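Local coordinates for protein caspase Nc subunit 1 (Drosophila melanogaster, PDB 2FP3) that acts as an initiator caspase, a cysteine protease of the C14A family that helps set off the caspase cascade of apoptosis in the fly, at residues A[232-237]-A[296-301]; A[130-135]-A[179-184]. The protein carries 2 engineered substitutions. All coordinates share one frame; numbering follows the deposited sequence.

Contact 1: residues A[232-237]-A[296-301]; sequences DTLVCY and GAYDNL
V235 and D299 form the middle of an antiparallel pairing in the mixed sheet of the caspase fold, in which 297-301 runs antiparallel to 233-237. V235 N donates to D299 O, and V235 O accepts from D299 N at 2.8 Å. The bonds between T233 N and L301 O and between A297 N and Y237 O, one at each end of the ladder, are weak. Near the first of them D232 and T233 both face L301, a G1 beta bulge.

The face of L234, C236 and Y298 is the more enclosed side, with L276 of helix 272-284 against all three. CB of Y298 lies 3.2 Å from V235 O and 4.0 Å from C236 SG. With chi1 at 66°, its CG is set between the backbone N and carbonyl carbon, and the ring runs alongside L234, whose CD2 comes within 4.0 Å of Y298 CD2. The phenol reaches past the strand pair to E273 and K277.

The looser side is that of 297-301, every residue of which is partly exposed, whereas T233 to C236 are buried. On the face of V235, Y237 and D299 the contact is more polar. V235 CG2 and L301 CD1 are 4.2 Å apart, a light apolar touch. Y237 extends its ring across the D299 side chain at about a right angle, with the ring and carboxylate planes 61° apart. The hydroxyl is also bonded to K161, which probably helps to balance the aspartate charge. Y237 OH donates to D299 OD2 at 2.6 Å, meeting it on the syn side but 32° out of the carboxylate plane.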
# COMPACT_ATOMS: atom_id res chain seq x y z
N ASP A 232 -5.44 8.08 11.43
CA ASP A 232 -5.91 7.92 10.06
C ASP A 232 -4.96 7.03 9.24
O ASP A 232 -4.66 7.32 8.08
CB ASP A 232 -6.02 9.30 9.43
CG ASP A 232 -6.88 10.23 10.25
OD1 ASP A 232 -8.11 10.10 10.21
OD2 ASP A 232 -6.31 11.09 10.96
N THR A 233 -4.51 5.94 9.84
CA THR A 233 -3.59 5.08 9.13
C THR A 233 -3.94 3.60 9.15
O THR A 233 -4.43 3.07 10.14
CB THR A 233 -2.16 5.24 9.71
OG1 THR A 233 -1.80 6.62 9.70
CG2 THR A 233 -1.16 4.44 8.89
N LEU A 234 -3.70 2.94 8.02
CA LEU A 234 -3.92 1.51 7.91
C LEU A 234 -2.57 0.90 7.54
O LEU A 234 -1.85 1.43 6.67
CB LEU A 234 -4.93 1.17 6.81
CG LEU A 234 -6.41 1.53 6.98
CD1 LEU A 234 -7.16 1.06 5.74
CD2 LEU A 234 -6.98 0.86 8.24
N VAL A 235 -2.20 -0.19 8.22
CA VAL A 235 -0.96 -0.89 7.92
C VAL A 235 -1.39 -2.27 7.49
O VAL A 235 -1.95 -3.04 8.27
CB VAL A 235 -0.03 -0.99 9.15
CG1 VAL A 235 1.23 -1.77 8.78
CG2 VAL A 235 0.35 0.41 9.61
N CYS A 236 -1.15 -2.58 6.22
CA CYS A 236 -1.56 -3.85 5.64
C CYS A 236 -0.40 -4.81 5.45
O CYS A 236 0.69 -4.42 5.04
CB CYS A 236 -2.26 -3.58 4.31
SG CYS A 236 -3.46 -2.23 4.44
N TYR A 237 -0.66 -6.08 5.75
CA TYR A 237 0.35 -7.13 5.65
C TYR A 237 -0.23 -8.32 4.90
O TYR A 237 -1.44 -8.44 4.74
CB TYR A 237 0.75 -7.64 7.03
CG TYR A 237 0.95 -6.60 8.10
CD1 TYR A 237 2.14 -5.87 8.17
CD2 TYR A 237 -0.02 -6.37 9.08
CE1 TYR A 237 2.36 -4.95 9.19
CE2 TYR A 237 0.19 -5.45 10.10
CZ TYR A 237 1.39 -4.74 10.15
OH TYR A 237 1.63 -3.83 11.15
N GLY A 296 -4.30 -12.63 4.96
CA GLY A 296 -4.23 -11.17 5.00
C GLY A 296 -4.59 -10.55 6.34
O GLY A 296 -5.42 -11.09 7.07
N ALA A 297 -3.98 -9.41 6.65
CA ALA A 297 -4.23 -8.72 7.91
C ALA A 297 -3.85 -7.23 7.84
O ALA A 297 -3.08 -6.83 6.98
CB ALA A 297 -3.44 -9.39 9.04
N TYR A 298 -4.40 -6.42 8.73
CA TYR A 298 -4.06 -5.00 8.76
C TYR A 298 -4.37 -4.39 10.12
O TYR A 298 -5.22 -4.90 10.85
CB TYR A 298 -4.83 -4.22 7.69
CG TYR A 298 -6.34 -4.17 7.89
CD1 TYR A 298 -7.18 -5.17 7.38
CD2 TYR A 298 -6.94 -3.10 8.57
CE1 TYR A 298 -8.56 -5.09 7.51
CE2 TYR A 298 -8.32 -3.03 8.72
CZ TYR A 298 -9.13 -4.02 8.19
OH TYR A 298 -10.50 -3.91 8.31
N ASP A 299 -3.68 -3.31 10.46
CA ASP A 299 -3.91 -2.63 11.73
C ASP A 299 -4.61 -1.30 11.48
O ASP A 299 -4.18 -0.51 10.63
CB ASP A 299 -2.61 -2.33 12.48
CG ASP A 299 -1.71 -3.52 12.59
OD1 ASP A 299 -2.21 -4.65 12.77
OD2 ASP A 299 -0.49 -3.31 12.52
N ASN A 300 -5.67 -1.05 12.24
CA ASN A 300 -6.41 0.19 12.13
C ASN A 300 -5.90 1.11 13.23
O ASN A 300 -6.18 0.89 14.41
CB ASN A 300 -7.91 -0.08 12.32
CG ASN A 300 -8.75 1.12 11.97
OD1 ASN A 300 -8.42 2.24 12.35
ND2 ASN A 300 -9.85 0.90 11.26
N LEU A 301 -5.12 2.12 12.85
CA LEU A 301 -4.57 3.07 13.82
C LEU A 301 -5.37 4.36 13.74
O LEU A 301 -5.00 5.31 13.04
CB LEU A 301 -3.10 3.35 13.51
CG LEU A 301 -2.18 2.14 13.30
CD1 LEU A 301 -0.75 2.62 13.05
CD2 LEU A 301 -2.23 1.24 14.52

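Contact 2: residues A[130-135]-A[179-184]; sequences FVMVLM and LMFPFA. Engineered in segment 179-184: A184 (natural residue Cys).
M180 is gripped through both of its backbone polar atoms by the strand beside it. Its N donates to M132 O at 2.8 Å, and its O receives L134 N at 2.9 Å. V133 CA adds a CA-H...O contact to M180 O, so this carbonyl is met by two successive residues of 130-135. On the other edge of 130-135, the backbone of V131 bonds to V63 and L65 of strand 62-68.

Beyond F181 the direct pairing ends, because P182 has no N-H to offer. L134 O instead has P182 CD at 3.5 Å and accepts a hydrogen bond from a water. The same water donates to F183 O at 2.7 Å and accepts a weak bond from F183 N, bridging the chain where it leaves the sheet. This is the parallel centre of the caspase fold: the ends of the two strands lead toward H137, the active-site histidine by similarity, and toward position 184, inferred to be the catalytic cysteine and engineered here to alanine.

Apolar side chains enclose these bonds. On one face M132, bent at chi3 (71°), brings CE to F181 CZ at 3.9 Å, while L134 CD2 meets the edge of the same ring near its plane. On the other, V133 CG2 lies beside M180 CB, both side chains pointing the same way. M135 CG presses on P182 CG at 3.5 Å, with I256 of helix 251-266 against both residues. M135 CB sits at the edge of the F183 ring, which is poorly ordered and also makes a cation-pi contact with R79.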
# COMPACT_ATOMS: atom_id res chain seq x y z
N PHE A 130 -2.97 9.14 0.76
CA PHE A 130 -1.61 8.64 0.56
C PHE A 130 -1.51 7.12 0.73
O PHE A 130 -1.93 6.57 1.75
CB PHE A 130 -0.64 9.29 1.54
CG PHE A 130 0.77 8.83 1.38
CD1 PHE A 130 1.61 9.42 0.44
CD2 PHE A 130 1.25 7.75 2.12
CE1 PHE A 130 2.90 8.94 0.23
CE2 PHE A 130 2.55 7.26 1.92
CZ PHE A 130 3.37 7.85 0.97
N VAL A 131 -0.95 6.45 -0.27
CA VAL A 131 -0.77 5.01 -0.20
C VAL A 131 0.67 4.68 -0.56
O VAL A 131 1.18 5.11 -1.59
CB VAL A 131 -1.69 4.26 -1.20
CG1 VAL A 131 -1.37 2.77 -1.17
CG2 VAL A 131 -3.15 4.48 -0.84
N MET A 132 1.33 3.94 0.32
CA MET A 132 2.70 3.52 0.03
C MET A 132 2.70 2.00 -0.02
O MET A 132 2.06 1.35 0.82
CB MET A 132 3.68 3.99 1.11
CG MET A 132 5.12 3.45 0.90
SD MET A 132 6.30 3.71 2.27
CE MET A 132 5.68 2.57 3.50
N VAL A 133 3.36 1.44 -1.02
CA VAL A 133 3.46 -0.01 -1.11
C VAL A 133 4.94 -0.35 -1.22
O VAL A 133 5.59 -0.02 -2.21
CB VAL A 133 2.72 -0.59 -2.33
CG1 VAL A 133 2.83 -2.10 -2.32
CG2 VAL A 133 1.24 -0.19 -2.29
N LEU A 134 5.46 -0.98 -0.18
CA LEU A 134 6.86 -1.38 -0.14
C LEU A 134 6.91 -2.88 -0.30
O LEU A 134 6.37 -3.62 0.53
CB LEU A 134 7.51 -0.96 1.18
CG LEU A 134 8.94 -1.45 1.43
CD1 LEU A 134 9.87 -0.91 0.34
CD2 LEU A 134 9.41 -0.98 2.80
N MET A 135 7.55 -3.33 -1.36
CA MET A 135 7.67 -4.76 -1.62
C MET A 135 9.13 -5.19 -1.55
O MET A 135 9.93 -4.84 -2.41
CB MET A 135 7.07 -5.09 -2.98
CG MET A 135 5.60 -4.79 -3.03
SD MET A 135 4.92 -4.78 -4.68
CE MET A 135 5.65 -3.25 -5.32
N LEU A 179 -0.40 2.22 4.45
CA LEU A 179 0.97 1.72 4.33
C LEU A 179 0.90 0.21 4.12
O LEU A 179 0.43 -0.52 4.99
CB LEU A 179 1.74 2.06 5.61
CG LEU A 179 1.62 3.51 6.10
CD1 LEU A 179 2.37 3.67 7.42
CD2 LEU A 179 2.18 4.47 5.06
N MET A 180 1.38 -0.25 2.97
CA MET A 180 1.32 -1.68 2.64
C MET A 180 2.66 -2.39 2.49
O MET A 180 3.51 -1.97 1.70
CB MET A 180 0.53 -1.88 1.35
CG MET A 180 -0.88 -1.34 1.39
SD MET A 180 -1.84 -1.86 -0.05
CE MET A 180 -2.39 -3.49 0.48
N PHE A 181 2.82 -3.47 3.25
CA PHE A 181 4.03 -4.28 3.21
C PHE A 181 3.61 -5.72 2.92
O PHE A 181 3.62 -6.56 3.80
CB PHE A 181 4.75 -4.22 4.55
CG PHE A 181 4.93 -2.84 5.07
CD1 PHE A 181 3.92 -2.23 5.83
CD2 PHE A 181 6.10 -2.14 4.83
CE1 PHE A 181 4.08 -0.95 6.33
CE2 PHE A 181 6.26 -0.85 5.33
CZ PHE A 181 5.25 -0.26 6.08
N PRO A 182 3.23 -6.00 1.67
CA PRO A 182 2.79 -7.34 1.26
C PRO A 182 3.79 -8.49 1.51
O PRO A 182 3.44 -9.66 1.37
CB PRO A 182 2.45 -7.16 -0.22
CG PRO A 182 3.32 -6.01 -0.64
CD PRO A 182 3.23 -5.07 0.52
N PHE A 183 5.01 -8.15 1.89
CA PHE A 183 6.01 -9.16 2.16
C PHE A 183 6.61 -8.94 3.53
O PHE A 183 7.67 -8.32 3.67
CB PHE A 183 7.09 -9.11 1.09
CG PHE A 183 6.59 -9.42 -0.30
CD1 PHE A 183 6.41 -10.73 -0.71
CD2 PHE A 183 6.30 -8.39 -1.19
CE1 PHE A 183 5.93 -11.02 -1.99
CE2 PHE A 183 5.82 -8.66 -2.47
CZ PHE A 183 5.64 -9.98 -2.87
N ALA A 184 5.91 -9.42 4.56
CA ALA A 184 6.37 -9.27 5.93
C ALA A 184 6.65 -10.63 6.58
O ALA A 184 6.70 -11.66 5.91
CB ALA A 184 5.32 -8.51 6.74
O HOH W 1 7.16 -6.07 2.28

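How the contacts relate
Contacts 1 and 2 belong to one sheet and are joined directly, since strands 177-181 and 233-237 are neighbours in it: L234 O and C236 N probably bond to the backbone of L179. Contact 2 lies deeper: its centre is about 4 Å from the centre of the chain, that of contact 1 about 10 Å, and its strands run parallel rather than antiparallel. Its side-chain chemistry is almost wholly apolar, with a water completing the backbone bonding where the pairing ends. Contact 1, partly buried, adds a tyrosine-aspartate bond between side chains. V235 CG1 packs on F181 CE1, and C236 CB on M180 CE, one pair on each face.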